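Local structure of nucleoside-diphosphate sugar epimerase (SulA family) (Corynebacterium glutamicum, 3OH8) at residues R125-I130 / G441-A446; S253-Y258 / Q413-A418; P147-I152 / E173-V178; S137-L142 / A352-Q357. The protein is probably a nucleoside-diphosphate sugar epimerase of the SulA family, with a Rossmann-type domain related to NAD-dependent epimerases and dehydratases. All coordinates share one frame; numbering follows the deposited sequence.

Interaction 1. Residues R125-I130 / G441-A446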
loop_
_atom_site.group_PDB
_atom_site.type_symbol
_atom_site.label_atom_id
_atom_site.label_comp_id
_atom_site.label_asym_id
_atom_site.label_seq_id
_atom_site.Cartn_x
_atom_site.Cartn_y
_atom_site.Cartn_z
ATOM N N ARG A 125 8.795 -4.554 -7.527
ATOM C CA ARG A 125 7.753 -4.983 -8.452
ATOM C C ARG A 125 7.397 -6.456 -8.240
ATOM O O ARG A 125 6.214 -6.806 -8.207
ATOM C CB ARG A 125 8.166 -4.749 -9.914
ATOM C CG ARG A 125 8.349 -3.297 -10.333
ATOM C CD ARG A 125 8.681 -3.200 -11.841
ATOM N NE ARG A 125 7.729 -3.977 -12.640
ATOM C CZ ARG A 125 6.618 -3.479 -13.175
ATOM N NH1 ARG A 125 6.324 -2.189 -13.027
ATOM N NH2 ARG A 125 5.797 -4.268 -13.847
ATOM N N GLN A 126 8.412 -7.310 -8.096
ATOM C CA GLN A 126 8.197 -8.749 -7.886
ATOM C C GLN A 126 7.529 -9.078 -6.538
ATOM O O GLN A 126 6.522 -9.803 -6.484
ATOM C CB GLN A 126 9.518 -9.528 -8.011
ATOM C CG GLN A 126 10.219 -9.355 -9.353
ATOM C CD GLN A 126 11.613 -9.983 -9.398
ATOM O OE1 GLN A 126 12.147 -10.236 -10.477
ATOM N NE2 GLN A 126 12.204 -10.229 -8.234
ATOM N N THR A 127 8.096 -8.573 -5.447
ATOM C CA THR A 127 7.517 -8.848 -4.126
ATOM C C THR A 127 6.108 -8.265 -4.011
ATOM O O THR A 127 5.204 -8.905 -3.481
ATOM C CB THR A 127 8.414 -8.345 -2.954
ATOM O OG1 THR A 127 8.688 -6.949 -3.112
ATOM C CG2 THR A 127 9.738 -9.102 -2.950
ATOM N N GLN A 128 5.921 -7.052 -4.509
ATOM C CA GLN A 128 4.630 -6.386 -4.363
ATOM C C GLN A 128 3.544 -7.131 -5.123
ATOM O O GLN A 128 2.437 -7.321 -4.622
ATOM C CB GLN A 128 4.699 -4.930 -4.846
ATOM C CG GLN A 128 3.439 -4.122 -4.529
ATOM C CD GLN A 128 3.351 -3.750 -3.052
ATOM O OE1 GLN A 128 4.329 -3.856 -2.309
ATOM N NE2 GLN A 128 2.197 -3.270 -2.638
ATOM N N LEU A 129 3.854 -7.544 -6.343
ATOM C CA LEU A 129 2.905 -8.308 -7.145
ATOM C C LEU A 129 2.506 -9.589 -6.438
ATOM O O LEU A 129 1.313 -9.909 -6.327
ATOM C CB LEU A 129 3.537 -8.699 -8.493
ATOM C CG LEU A 129 2.621 -8.832 -9.715
ATOM C CD1 LEU A 129 3.023 -10.012 -10.627
ATOM C CD2 LEU A 129 1.159 -8.897 -9.351
ATOM N N ILE A 130 3.504 -10.351 -5.996
ATOM C CA ILE A 130 3.222 -11.653 -5.409
ATOM C C ILE A 130 2.450 -11.487 -4.097
ATOM O O ILE A 130 1.492 -12.218 -3.833
ATOM C CB ILE A 130 4.509 -12.535 -5.232
ATOM C CG1 ILE A 130 4.124 -13.958 -4.845
ATOM C CG2 ILE A 130 5.431 -11.992 -4.154
ATOM C CD1 ILE A 130 2.838 -14.413 -5.464
ATOM N N GLY A 441 13.714 -0.076 -0.607
ATOM C CA GLY A 441 14.280 -0.666 -1.811
ATOM C C GLY A 441 15.579 -1.433 -1.632
ATOM O O GLY A 441 16.500 -1.285 -2.427
ATOM N N TYR A 442 15.642 -2.267 -0.603
ATOM C CA TYR A 442 16.834 -3.057 -0.331
ATOM C C TYR A 442 16.575 -4.531 -0.592
ATOM O O TYR A 442 17.343 -5.374 -0.152
ATOM C CB TYR A 442 17.262 -2.910 1.129
ATOM C CG TYR A 442 17.386 -1.490 1.628
ATOM C CD1 TYR A 442 17.798 -0.465 0.792
ATOM C CD2 TYR A 442 17.112 -1.186 2.956
ATOM C CE1 TYR A 442 17.922 0.837 1.266
ATOM C CE2 TYR A 442 17.234 0.103 3.439
ATOM C CZ TYR A 442 17.636 1.109 2.595
ATOM O OH TYR A 442 17.751 2.392 3.086
ATOM N N GLU A 443 15.488 -4.856 -1.287
ATOM C CA GLU A 443 15.178 -6.269 -1.521
ATOM C C GLU A 443 15.961 -6.829 -2.716
ATOM O O GLU A 443 16.509 -6.079 -3.514
ATOM C CB GLU A 443 13.664 -6.491 -1.636
ATOM C CG GLU A 443 12.953 -6.366 -0.277
ATOM C CD GLU A 443 11.437 -6.534 -0.358
ATOM O OE1 GLU A 443 10.803 -5.854 -1.191
ATOM O OE2 GLU A 443 10.880 -7.336 0.431
ATOM N N GLN A 444 16.037 -8.151 -2.798
ATOM C CA GLN A 444 16.805 -8.831 -3.833
ATOM C C GLN A 444 15.875 -9.356 -4.902
ATOM O O GLN A 444 14.733 -9.724 -4.617
ATOM C CB GLN A 444 17.539 -10.047 -3.259
ATOM C CG GLN A 444 18.476 -9.782 -2.106
ATOM C CD GLN A 444 18.783 -11.056 -1.317
ATOM O OE1 GLN A 444 18.309 -12.147 -1.659
ATOM N NE2 GLN A 444 19.570 -10.918 -0.255
ATOM N N LEU A 445 16.391 -9.418 -6.124
ATOM C CA LEU A 445 15.736 -10.103 -7.221
ATOM C C LEU A 445 15.370 -11.524 -6.829
ATOM O O LEU A 445 16.099 -12.179 -6.073
ATOM C CB LEU A 445 16.667 -10.167 -8.423
ATOM C CG LEU A 445 17.094 -8.842 -9.051
ATOM C CD1 LEU A 445 18.095 -9.113 -10.153
ATOM C CD2 LEU A 445 15.875 -8.092 -9.572
ATOM N N ALA A 446 14.245 -12.000 -7.363
ATOM C CA ALA A 446 13.827 -13.391 -7.192
ATOM C C ALA A 446 14.964 -14.320 -7.619
ATOM O O ALA A 446 15.236 -15.335 -6.978
ATOM C CB ALA A 446 12.583 -13.676 -8.032
#

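Interaction 2. Residues S253-Y258 / Q413-A418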
loop_
_atom_site.group_PDB
_atom_site.type_symbol
_atom_site.label_atom_id
_atom_site.label_comp_id
_atom_site.label_asym_id
_atom_site.label_seq_id
_atom_site.Cartn_x
_atom_site.Cartn_y
_atom_site.Cartn_z
ATOM N N SER A 253 -8.762 5.343 13.044
ATOM C CA SER A 253 -8.535 5.791 14.415
ATOM C C SER A 253 -7.037 5.730 14.650
ATOM O O SER A 253 -6.270 5.812 13.692
ATOM C CB SER A 253 -9.308 4.940 15.426
ATOM O OG SER A 253 -9.178 5.489 16.729
ATOM N N ALA A 254 -6.605 5.584 15.903
ATOM C CA ALA A 254 -5.168 5.598 16.199
ATOM C C ALA A 254 -4.866 4.892 17.504
ATOM O O ALA A 254 -5.700 4.859 18.404
ATOM C CB ALA A 254 -4.648 7.058 16.258
ATOM N N VAL A 255 -3.663 4.341 17.613
ATOM C CA VAL A 255 -3.240 3.711 18.858
ATOM C C VAL A 255 -3.152 4.769 19.958
ATOM O O VAL A 255 -3.047 4.444 21.151
ATOM C CB VAL A 255 -1.880 3.020 18.700
ATOM C CG1 VAL A 255 -2.002 1.787 17.779
ATOM C CG2 VAL A 255 -0.871 4.005 18.149
ATOM N N GLY A 256 -3.205 6.033 19.546
ATOM C CA GLY A 256 -3.249 7.158 20.469
ATOM C C GLY A 256 -4.443 7.051 21.394
ATOM O O GLY A 256 -4.512 7.727 22.418
ATOM N N PHE A 257 -5.398 6.204 21.021
ATOM C CA PHE A 257 -6.523 5.872 21.882
ATOM C C PHE A 257 -6.047 5.411 23.266
ATOM O O PHE A 257 -6.708 5.675 24.271
ATOM C CB PHE A 257 -7.355 4.762 21.239
ATOM C CG PHE A 257 -8.474 4.253 22.112
ATOM C CD1 PHE A 257 -9.731 4.851 22.076
ATOM C CD2 PHE A 257 -8.277 3.177 22.962
ATOM C CE1 PHE A 257 -10.773 4.387 22.877
ATOM C CE2 PHE A 257 -9.308 2.710 23.768
ATOM C CZ PHE A 257 -10.561 3.320 23.724
ATOM N N TYR A 258 -4.920 4.703 23.303
ATOM C CA TYR A 258 -4.418 4.126 24.544
ATOM C C TYR A 258 -3.625 5.145 25.351
ATOM O O TYR A 258 -3.142 4.849 26.457
ATOM C CB TYR A 258 -3.563 2.879 24.256
ATOM C CG TYR A 258 -4.323 1.840 23.487
ATOM C CD1 TYR A 258 -5.373 1.150 24.077
ATOM C CD2 TYR A 258 -4.015 1.568 22.156
ATOM C CE1 TYR A 258 -6.094 0.201 23.371
ATOM C CE2 TYR A 258 -4.733 0.618 21.434
ATOM C CZ TYR A 258 -5.766 -0.050 22.044
ATOM O OH TYR A 258 -6.475 -0.970 21.343
ATOM N N GLN A 413 4.051 3.006 23.016
ATOM C CA GLN A 413 2.828 2.230 22.903
ATOM C C GLN A 413 3.202 0.818 22.482
ATOM O O GLN A 413 3.622 0.592 21.341
ATOM C CB GLN A 413 1.866 2.894 21.907
ATOM C CG GLN A 413 1.355 4.257 22.389
ATOM C CD GLN A 413 1.286 5.315 21.295
ATOM O OE1 GLN A 413 0.503 6.264 21.385
ATOM N NE2 GLN A 413 2.107 5.162 20.264
ATOM N N ARG A 414 3.088 -0.115 23.424
ATOM C CA ARG A 414 3.449 -1.497 23.172
ATOM C C ARG A 414 2.219 -2.255 22.685
ATOM O O ARG A 414 1.717 -3.151 23.369
ATOM C CB ARG A 414 4.034 -2.140 24.429
ATOM C CG ARG A 414 4.689 -3.499 24.198
ATOM C CD ARG A 414 5.177 -4.104 25.513
ATOM N NE ARG A 414 5.894 -5.355 25.296
ATOM C CZ ARG A 414 6.443 -6.085 26.262
ATOM N NH1 ARG A 414 6.361 -5.688 27.528
ATOM N NH2 ARG A 414 7.074 -7.216 25.957
ATOM N N THR A 415 1.746 -1.889 21.493
ATOM C CA THR A 415 0.480 -2.390 20.987
ATOM C C THR A 415 0.612 -3.805 20.402
ATOM O O THR A 415 1.623 -4.153 19.776
ATOM C CB THR A 415 -0.111 -1.436 19.923
ATOM O OG1 THR A 415 0.166 -0.069 20.274
ATOM C CG2 THR A 415 -1.615 -1.621 19.826
ATOM N N ALA A 416 -0.408 -4.623 20.623
ATOM C CA ALA A 416 -0.508 -5.929 19.969
ATOM C C ALA A 416 -1.767 -5.976 19.098
ATOM O O ALA A 416 -2.825 -5.470 19.495
ATOM C CB ALA A 416 -0.520 -7.069 21.009
ATOM N N PRO A 417 -1.644 -6.555 17.895
ATOM C CA PRO A 417 -2.805 -6.780 17.026
ATOM C C PRO A 417 -3.549 -8.040 17.465
ATOM O O PRO A 417 -3.648 -9.014 16.719
ATOM C CB PRO A 417 -2.175 -6.955 15.643
ATOM C CG PRO A 417 -0.809 -7.569 15.937
ATOM C CD PRO A 417 -0.382 -7.035 17.297
ATOM N N ALA A 418 -4.063 -8.019 18.689
ATOM C CA ALA A 418 -4.656 -9.219 19.282
ATOM C C ALA A 418 -5.870 -9.721 18.504
ATOM O O ALA A 418 -6.020 -10.924 18.273
ATOM C CB ALA A 418 -5.034 -8.962 20.749
#

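Interaction 3. Residues P147-I152 / E173-V178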
loop_
_atom_site.group_PDB
_atom_site.type_symbol
_atom_site.label_atom_id
_atom_site.label_comp_id
_atom_site.label_asym_id
_atom_site.label_seq_id
_atom_site.Cartn_x
_atom_site.Cartn_y
_atom_site.Cartn_z
ATOM N N PRO A 147 -17.792 -7.899 -6.554
ATOM C CA PRO A 147 -17.270 -6.533 -6.402
ATOM C C PRO A 147 -18.188 -5.676 -5.540
ATOM O O PRO A 147 -19.411 -5.760 -5.657
ATOM C CB PRO A 147 -17.257 -6.002 -7.839
ATOM C CG PRO A 147 -17.199 -7.251 -8.706
ATOM C CD PRO A 147 -18.025 -8.261 -7.968
ATOM N N LEU A 148 -17.595 -4.865 -4.673
ATOM C CA LEU A 148 -18.350 -3.914 -3.878
ATOM C C LEU A 148 -18.057 -2.523 -4.390
ATOM O O LEU A 148 -17.062 -2.313 -5.075
ATOM C CB LEU A 148 -17.935 -4.001 -2.406
ATOM C CG LEU A 148 -18.281 -5.315 -1.710
ATOM C CD1 LEU A 148 -17.539 -5.415 -0.386
ATOM C CD2 LEU A 148 -19.796 -5.421 -1.516
ATOM N N THR A 149 -18.927 -1.581 -4.053
ATOM C CA THR A 149 -18.636 -0.176 -4.277
ATOM C C THR A 149 -18.325 0.457 -2.928
ATOM O O THR A 149 -19.119 0.372 -1.991
ATOM C CB THR A 149 -19.812 0.562 -4.940
ATOM O OG1 THR A 149 -20.154 -0.102 -6.161
ATOM C CG2 THR A 149 -19.434 2.012 -5.246
ATOM N N VAL A 150 -17.172 1.107 -2.856
ATOM C CA VAL A 150 -16.621 1.600 -1.608
ATOM C C VAL A 150 -16.414 3.109 -1.715
ATOM O O VAL A 150 -15.621 3.577 -2.538
ATOM C CB VAL A 150 -15.255 0.906 -1.333
ATOM C CG1 VAL A 150 -14.724 1.287 0.021
ATOM C CG2 VAL A 150 -15.390 -0.603 -1.427
ATOM N N ALA A 151 -17.152 3.871 -0.914
ATOM C CA ALA A 151 -16.918 5.307 -0.837
ATOM C C ALA A 151 -15.750 5.526 0.108
ATOM O O ALA A 151 -15.683 4.894 1.164
ATOM C CB ALA A 151 -18.166 6.037 -0.322
ATOM N N ILE A 152 -14.828 6.410 -0.265
ATOM C CA ILE A 152 -13.637 6.654 0.540
ATOM C C ILE A 152 -13.320 8.135 0.681
ATOM O O ILE A 152 -13.232 8.839 -0.313
ATOM C CB ILE A 152 -12.408 5.959 -0.083
ATOM C CG1 ILE A 152 -12.676 4.467 -0.297
ATOM C CG2 ILE A 152 -11.188 6.128 0.797
ATOM C CD1 ILE A 152 -11.422 3.673 -0.696
ATOM N N GLU A 173 -15.203 -1.236 -6.974
ATOM C CA GLU A 173 -15.351 0.145 -7.434
ATOM C C GLU A 173 -15.154 1.096 -6.267
ATOM O O GLU A 173 -15.667 0.855 -5.177
ATOM C CB GLU A 173 -16.734 0.375 -8.038
ATOM C CG GLU A 173 -17.035 -0.496 -9.246
ATOM C CD GLU A 173 -16.193 -0.125 -10.454
ATOM O OE1 GLU A 173 -16.079 1.088 -10.746
ATOM O OE2 GLU A 173 -15.651 -1.044 -11.110
ATOM N N VAL A 174 -14.408 2.166 -6.502
ATOM C CA VAL A 174 -14.175 3.178 -5.480
ATOM C C VAL A 174 -14.862 4.481 -5.872
ATOM O O VAL A 174 -14.705 4.956 -6.994
ATOM C CB VAL A 174 -12.665 3.441 -5.275
ATOM C CG1 VAL A 174 -12.442 4.579 -4.275
ATOM C CG2 VAL A 174 -11.980 2.185 -4.788
ATOM N N ILE A 175 -15.653 5.033 -4.959
ATOM C CA ILE A 175 -16.155 6.384 -5.126
ATOM C C ILE A 175 -15.354 7.298 -4.215
ATOM O O ILE A 175 -15.475 7.234 -2.995
ATOM C CB ILE A 175 -17.637 6.510 -4.761
ATOM C CG1 ILE A 175 -18.481 5.550 -5.605
ATOM C CG2 ILE A 175 -18.089 7.950 -4.973
ATOM C CD1 ILE A 175 -19.933 5.449 -5.137
ATOM N N GLN A 176 -14.522 8.140 -4.813
ATOM C CA GLN A 176 -13.665 9.010 -4.033
ATOM C C GLN A 176 -14.437 10.253 -3.599
ATOM O O GLN A 176 -14.996 10.979 -4.439
ATOM C CB GLN A 176 -12.414 9.383 -4.829
ATOM C CG GLN A 176 -11.501 8.194 -5.115
ATOM C CD GLN A 176 -10.337 8.543 -6.024
ATOM O OE1 GLN A 176 -10.224 8.013 -7.130
ATOM N NE2 GLN A 176 -9.465 9.434 -5.563
ATOM N N LEU A 177 -14.501 10.463 -2.286
ATOM C CA LEU A 177 -15.136 11.661 -1.732
ATOM C C LEU A 177 -14.048 12.679 -1.472
ATOM O O LEU A 177 -13.259 12.515 -0.549
ATOM C CB LEU A 177 -15.880 11.335 -0.427
ATOM C CG LEU A 177 -16.770 10.084 -0.532
ATOM C CD1 LEU A 177 -17.454 9.716 0.795
ATOM C CD2 LEU A 177 -17.797 10.232 -1.655
ATOM N N VAL A 178 -13.989 13.725 -2.292
ATOM C CA VAL A 178 -12.840 14.627 -2.247
ATOM C C VAL A 178 -13.184 16.036 -1.794
ATOM O O VAL A 178 -14.311 16.512 -1.964
ATOM C CB VAL A 178 -12.097 14.671 -3.612
ATOM C CG1 VAL A 178 -11.621 13.269 -3.989
ATOM C CG2 VAL A 178 -13.015 15.229 -4.690
#

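Interaction 4. Residues S137-L142 / A352-Q357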
loop_
_atom_site.group_PDB
_atom_site.type_symbol
_atom_site.label_atom_id
_atom_site.label_comp_id
_atom_site.label_asym_id
_atom_site.label_seq_id
_atom_site.Cartn_x
_atom_site.Cartn_y
_atom_site.Cartn_z
ATOM N N SER A 137 -6.010 -13.638 -2.633
ATOM C CA SER A 137 -6.376 -15.053 -2.560
ATOM C C SER A 137 -6.868 -15.430 -1.152
ATOM O O SER A 137 -7.945 -16.018 -0.999
ATOM C CB SER A 137 -5.173 -15.917 -2.942
ATOM O OG SER A 137 -5.474 -17.298 -2.835
ATOM N N ARG A 138 -6.087 -15.079 -0.128
ATOM C CA ARG A 138 -6.508 -15.280 1.263
ATOM C C ARG A 138 -7.851 -14.613 1.515
ATOM O O ARG A 138 -8.733 -15.169 2.177
ATOM C CB ARG A 138 -5.496 -14.669 2.241
ATOM C CG ARG A 138 -4.132 -15.320 2.223
ATOM C CD ARG A 138 -3.279 -14.854 3.404
ATOM N NE ARG A 138 -2.971 -13.414 3.422
ATOM C CZ ARG A 138 -1.915 -12.877 2.823
ATOM N NH1 ARG A 138 -1.091 -13.636 2.101
ATOM N NH2 ARG A 138 -1.688 -11.577 2.916
ATOM N N THR A 139 -8.002 -13.401 1.000
ATOM C CA THR A 139 -9.207 -12.619 1.280
ATOM C C THR A 139 -10.434 -13.212 0.585
ATOM O O THR A 139 -11.554 -13.082 1.077
ATOM C CB THR A 139 -9.008 -11.159 0.855
ATOM O OG1 THR A 139 -7.896 -10.613 1.583
ATOM C CG2 THR A 139 -10.267 -10.341 1.125
ATOM N N SER A 140 -10.221 -13.884 -0.545
ATOM C CA SER A 140 -11.331 -14.501 -1.258
ATOM C C SER A 140 -12.026 -15.536 -0.373
ATOM O O SER A 140 -13.129 -15.978 -0.681
ATOM C CB SER A 140 -10.860 -15.170 -2.554
ATOM O OG SER A 140 -10.191 -16.398 -2.279
ATOM N N THR A 141 -11.390 -15.936 0.722
ATOM C CA THR A 141 -12.021 -16.951 1.575
ATOM C C THR A 141 -12.995 -16.345 2.573
ATOM O O THR A 141 -13.674 -17.074 3.302
ATOM C CB THR A 141 -10.996 -17.793 2.351
ATOM O OG1 THR A 141 -10.314 -16.969 3.305
ATOM C CG2 THR A 141 -9.992 -18.446 1.393
ATOM N N LEU A 142 -13.079 -15.014 2.583
ATOM C CA LEU A 142 -13.793 -14.295 3.631
ATOM C C LEU A 142 -15.140 -13.767 3.183
ATOM O O LEU A 142 -15.920 -13.310 4.009
ATOM C CB LEU A 142 -12.939 -13.136 4.165
ATOM C CG LEU A 142 -11.565 -13.537 4.705
ATOM C CD1 LEU A 142 -10.766 -12.287 5.105
ATOM C CD2 LEU A 142 -11.731 -14.497 5.898
ATOM N N ALA A 352 -11.222 -5.350 6.321
ATOM C CA ALA A 352 -12.361 -4.820 7.084
ATOM C C ALA A 352 -13.556 -4.559 6.165
ATOM O O ALA A 352 -14.707 -4.815 6.521
ATOM C CB ALA A 352 -11.961 -3.538 7.818
ATOM N N ILE A 353 -13.269 -4.040 4.975
ATOM C CA ILE A 353 -14.317 -3.743 4.012
ATOM C C ILE A 353 -15.151 -4.977 3.659
ATOM O O ILE A 353 -16.389 -4.918 3.658
ATOM C CB ILE A 353 -13.726 -3.106 2.735
ATOM C CG1 ILE A 353 -13.188 -1.704 3.044
ATOM C CG2 ILE A 353 -14.749 -3.079 1.611
ATOM C CD1 ILE A 353 -12.394 -1.102 1.871
ATOM N N VAL A 354 -14.484 -6.097 3.396
ATOM C CA VAL A 354 -15.169 -7.296 2.877
ATOM C C VAL A 354 -15.515 -8.358 3.924
ATOM O O VAL A 354 -16.385 -9.194 3.693
ATOM C CB VAL A 354 -14.365 -7.973 1.721
ATOM C CG1 VAL A 354 -13.952 -6.949 0.676
ATOM C CG2 VAL A 354 -13.135 -8.672 2.258
ATOM N N ASP A 355 -14.857 -8.312 5.080
ATOM C CA ASP A 355 -14.970 -9.384 6.069
ATOM C C ASP A 355 -15.891 -8.987 7.220
ATOM O O ASP A 355 -15.506 -8.221 8.103
ATOM C CB ASP A 355 -13.575 -9.754 6.595
ATOM C CG ASP A 355 -13.592 -10.936 7.557
ATOM O OD1 ASP A 355 -14.667 -11.529 7.786
ATOM O OD2 ASP A 355 -12.511 -11.265 8.085
ATOM N N ALA A 356 -17.109 -9.513 7.205
ATOM C CA ALA A 356 -18.086 -9.174 8.231
ATOM C C ALA A 356 -17.660 -9.609 9.641
ATOM O O ALA A 356 -18.320 -9.253 10.605
ATOM C CB ALA A 356 -19.447 -9.755 7.884
ATOM N N GLN A 357 -16.566 -10.364 9.765
ATOM C CA GLN A 357 -16.049 -10.741 11.087
ATOM C C GLN A 357 -15.418 -9.556 11.805
ATOM O O GLN A 357 -15.223 -9.575 13.025
ATOM C CB GLN A 357 -14.975 -11.818 10.973
ATOM C CG GLN A 357 -15.460 -13.192 10.589
ATOM C CD GLN A 357 -14.301 -14.156 10.383
ATOM O OE1 GLN A 357 -13.486 -13.980 9.476
ATOM N NE2 GLN A 357 -14.223 -15.177 11.228
HETATM O O HOH W 1 -15.789 -13.686 6.761
HETATM O O HOH W 2 -17.966 -11.413 4.846
#

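Interaction 1. Residues R125-I130 / G441-A446
Gln126 and Thr127, neighbours on helix 119-139, meet the loop 441-446 at two separate places. Gln126 comes first. Its chain is extended beyond CG (chi2 172°), which carries the amide across to the backbone and methyl of Ala446. The amide carbon CD of Gln126 lies 3.9 Å from Ala446 N and 4.1 Å from Ala446 CB. Leu445 passes the same amide, and its own side chain turns back to Thr119 and Phe122 on the helix. Strand 3-9 touches Gln126 too, through Thr5 and His7.

Thr127 follows. Thr127 and Glu443 approach from opposite directions. Thr127 OG1 is 3.1 Å from Glu443 OE1, a possible hydrogen bond that competes with the bond of this hydroxyl to Ala123 O, one turn back in the helix. The methyl CG2 of Thr127 rests by the same carboxylate, 3.8 Å from OE1 of Glu443. His438 ND1 also bonds to OE1, which probably helps to set the carboxylate opposite Thr127.

The contact sets the loop between helices 432-440 and 448-454 against helix 119-139. A long helix following a seven-stranded antiparallel sheet is consistent with the helix-grip fold.

Interaction 2. Residues S253-Y258 / Q413-A418
Val255 has chi1 -69°, with CG1 anti to its carbonyl carbon, and Thr415 has OG1 at chi1 -36°, which leaves CG2 anti to the backbone N. These torsions turn CG1 of Val255 toward both branches of Thr415. The contact sits at the carboxyl end of strand 248-254, a parallel strand of the Rossmann-type sheet, where the chain leaves the strand in a 3-10 turn. The other side is strand 412-415, which pairs with strand 265-267 in a small two-stranded sheet.

Val255 divides its branches between two residues. CG1 of Val255 lies 3.8 Å from OG1 of Thr415 and 4.0 Å from its CG2. The second branch, CG2 of Val255, packs on the amide of Gln413, 4.0 Å from its CD. The chain of Gln413 also brings its amide to the backbone of Gly256. The hydroxyl of Thr415 bonds to Ser338 OG on strand 336-341, so the apolar neighbour does not leave it without a partner.

Tyr258 closes the turn, with its N bonded to Val255 O at 2.9 Å. Its OH bonds to Asn363 and Arg303. Phe257 makes a cation-pi contact with the same Arg303. The contact is buried throughout and holds no hydrogen bond between its two segments, so van der Waals contact, partly against polar groups, joins the epimerase-family segment to the DUF1731 segment. The Tyr258 side chain crosses that of Thr415 at about a right angle, and the ring carbon CE2 of Tyr258 lies 4.2 Å from the Thr415 methyl CG2.

Interaction 3. Residues P147-I152 / E173-V178
Thr149 pairs with Glu173, Val150 with Val174, Ala151 with Ile175 and Ile152 with Gln176 in two parallel strands, whose axes run 21° apart. Five backbone hydrogen bonds link them. The ladder starts with Glu173 N to Leu148 O at 2.9 Å and ends with Leu177 N to Ile152 O at 2.9 Å. Ile175 N meets Val150 O from above the carbonyl plane, 38° out of it.

The side chains alternate between two faces. On one, Thr149 CG2 presses on Ile175 CD1 at 3.5 Å, closer than usual for two carbons. With OG1 of Thr149 at chi1 -56°, CG2 is anti to the backbone N, and that points the methyl at Ile175. Further on, Ala151 CB lies 3.9 Å from Leu177 CD1. On the other face, Ile152 CD1 meets Val174 CG1 at 3.8 Å. Both residues are covered there by Thr164 and Leu167 of helix 158-169.

Strand 204-207 continues the sheet beyond strand 149-153, and strand 187-188 beyond strand 173-178. Strand, helix and parallel strand form the opening beta-alpha-beta unit of a Rossmann fold, with a glycine-rich loop between the first strand and the helix that probably binds the dinucleotide, as in relatives.

Interaction 4. Residues S137-L142 / A352-Q357
Leu142 lies across the carboxylate of Asp355, and Thr139 meets Val354 through a pair of methyl groups. The Thr139 and Val354 side chains cross at about a right angle, with CG2 of each 3.5 Å from the other. The hydroxyl of Thr139 turns the other way and bonds to Phe135 O in its own helix.

Leu142 comes to Asp355 at a slant. Its CD1 is 3.6 Å from Asp355 OD2, while its other methyl, CD2, lies near the amide end of Gln357, whose chain crosses that of Leu142 almost squarely. Asp355 holds CG anti to its backbone N (chi1 -176°), which sets the carboxylate beside Leu142. Its two oxygens have different tasks. OD2 forms a salt bridge with Arg351. OD1 accepts Gln357 N at 3.0 Å from above the carboxylate plane, making an Asx turn.

No direct hydrogen bond spans the two segments, and two waters take that place. One donates to Leu142 O and, at 2.6 Å, to Asp355 OD1. The second water donates to Leu142 O at 2.9 Å and to Val354 O at 3.0 Å, and accepts from Ala356 N. Leu142 O is therefore gripped by both waters.

Leu142 itself ends a type I turn begun at Thr139, with Leu142 N bonded to Thr139 O. The beta turn at Thr139-Leu142 thus meets the Asx turn that follows helix 342-354. The contact joins the long helix 119-139, which follows the N-terminal antiparallel sheet, to a helix of the Rossmann-type domain.

Overall arrangement
Along the chain, interaction 1 encloses the other three. Interaction 3 is nested inside interaction 4, and interaction 2 follows interaction 3 and crosses interaction 4. Interactions 1 and 4 share helix 119-139, with centres about 25 Å apart, so this helix meets both the loop 441-446 and helix 342-354. Interactions 3 and 4 touch: Val150 CG1 lies 3.8 Å from Ile353 CD1, so helix 342-354 packs on strand 149-153. Interaction 2 reaches the same sheet as interaction 3, about 27 Å away between centres. Together the contacts hold the N-terminal sheet-and-helix part, the Rossmann-type domain and the later C-terminal segments against one another.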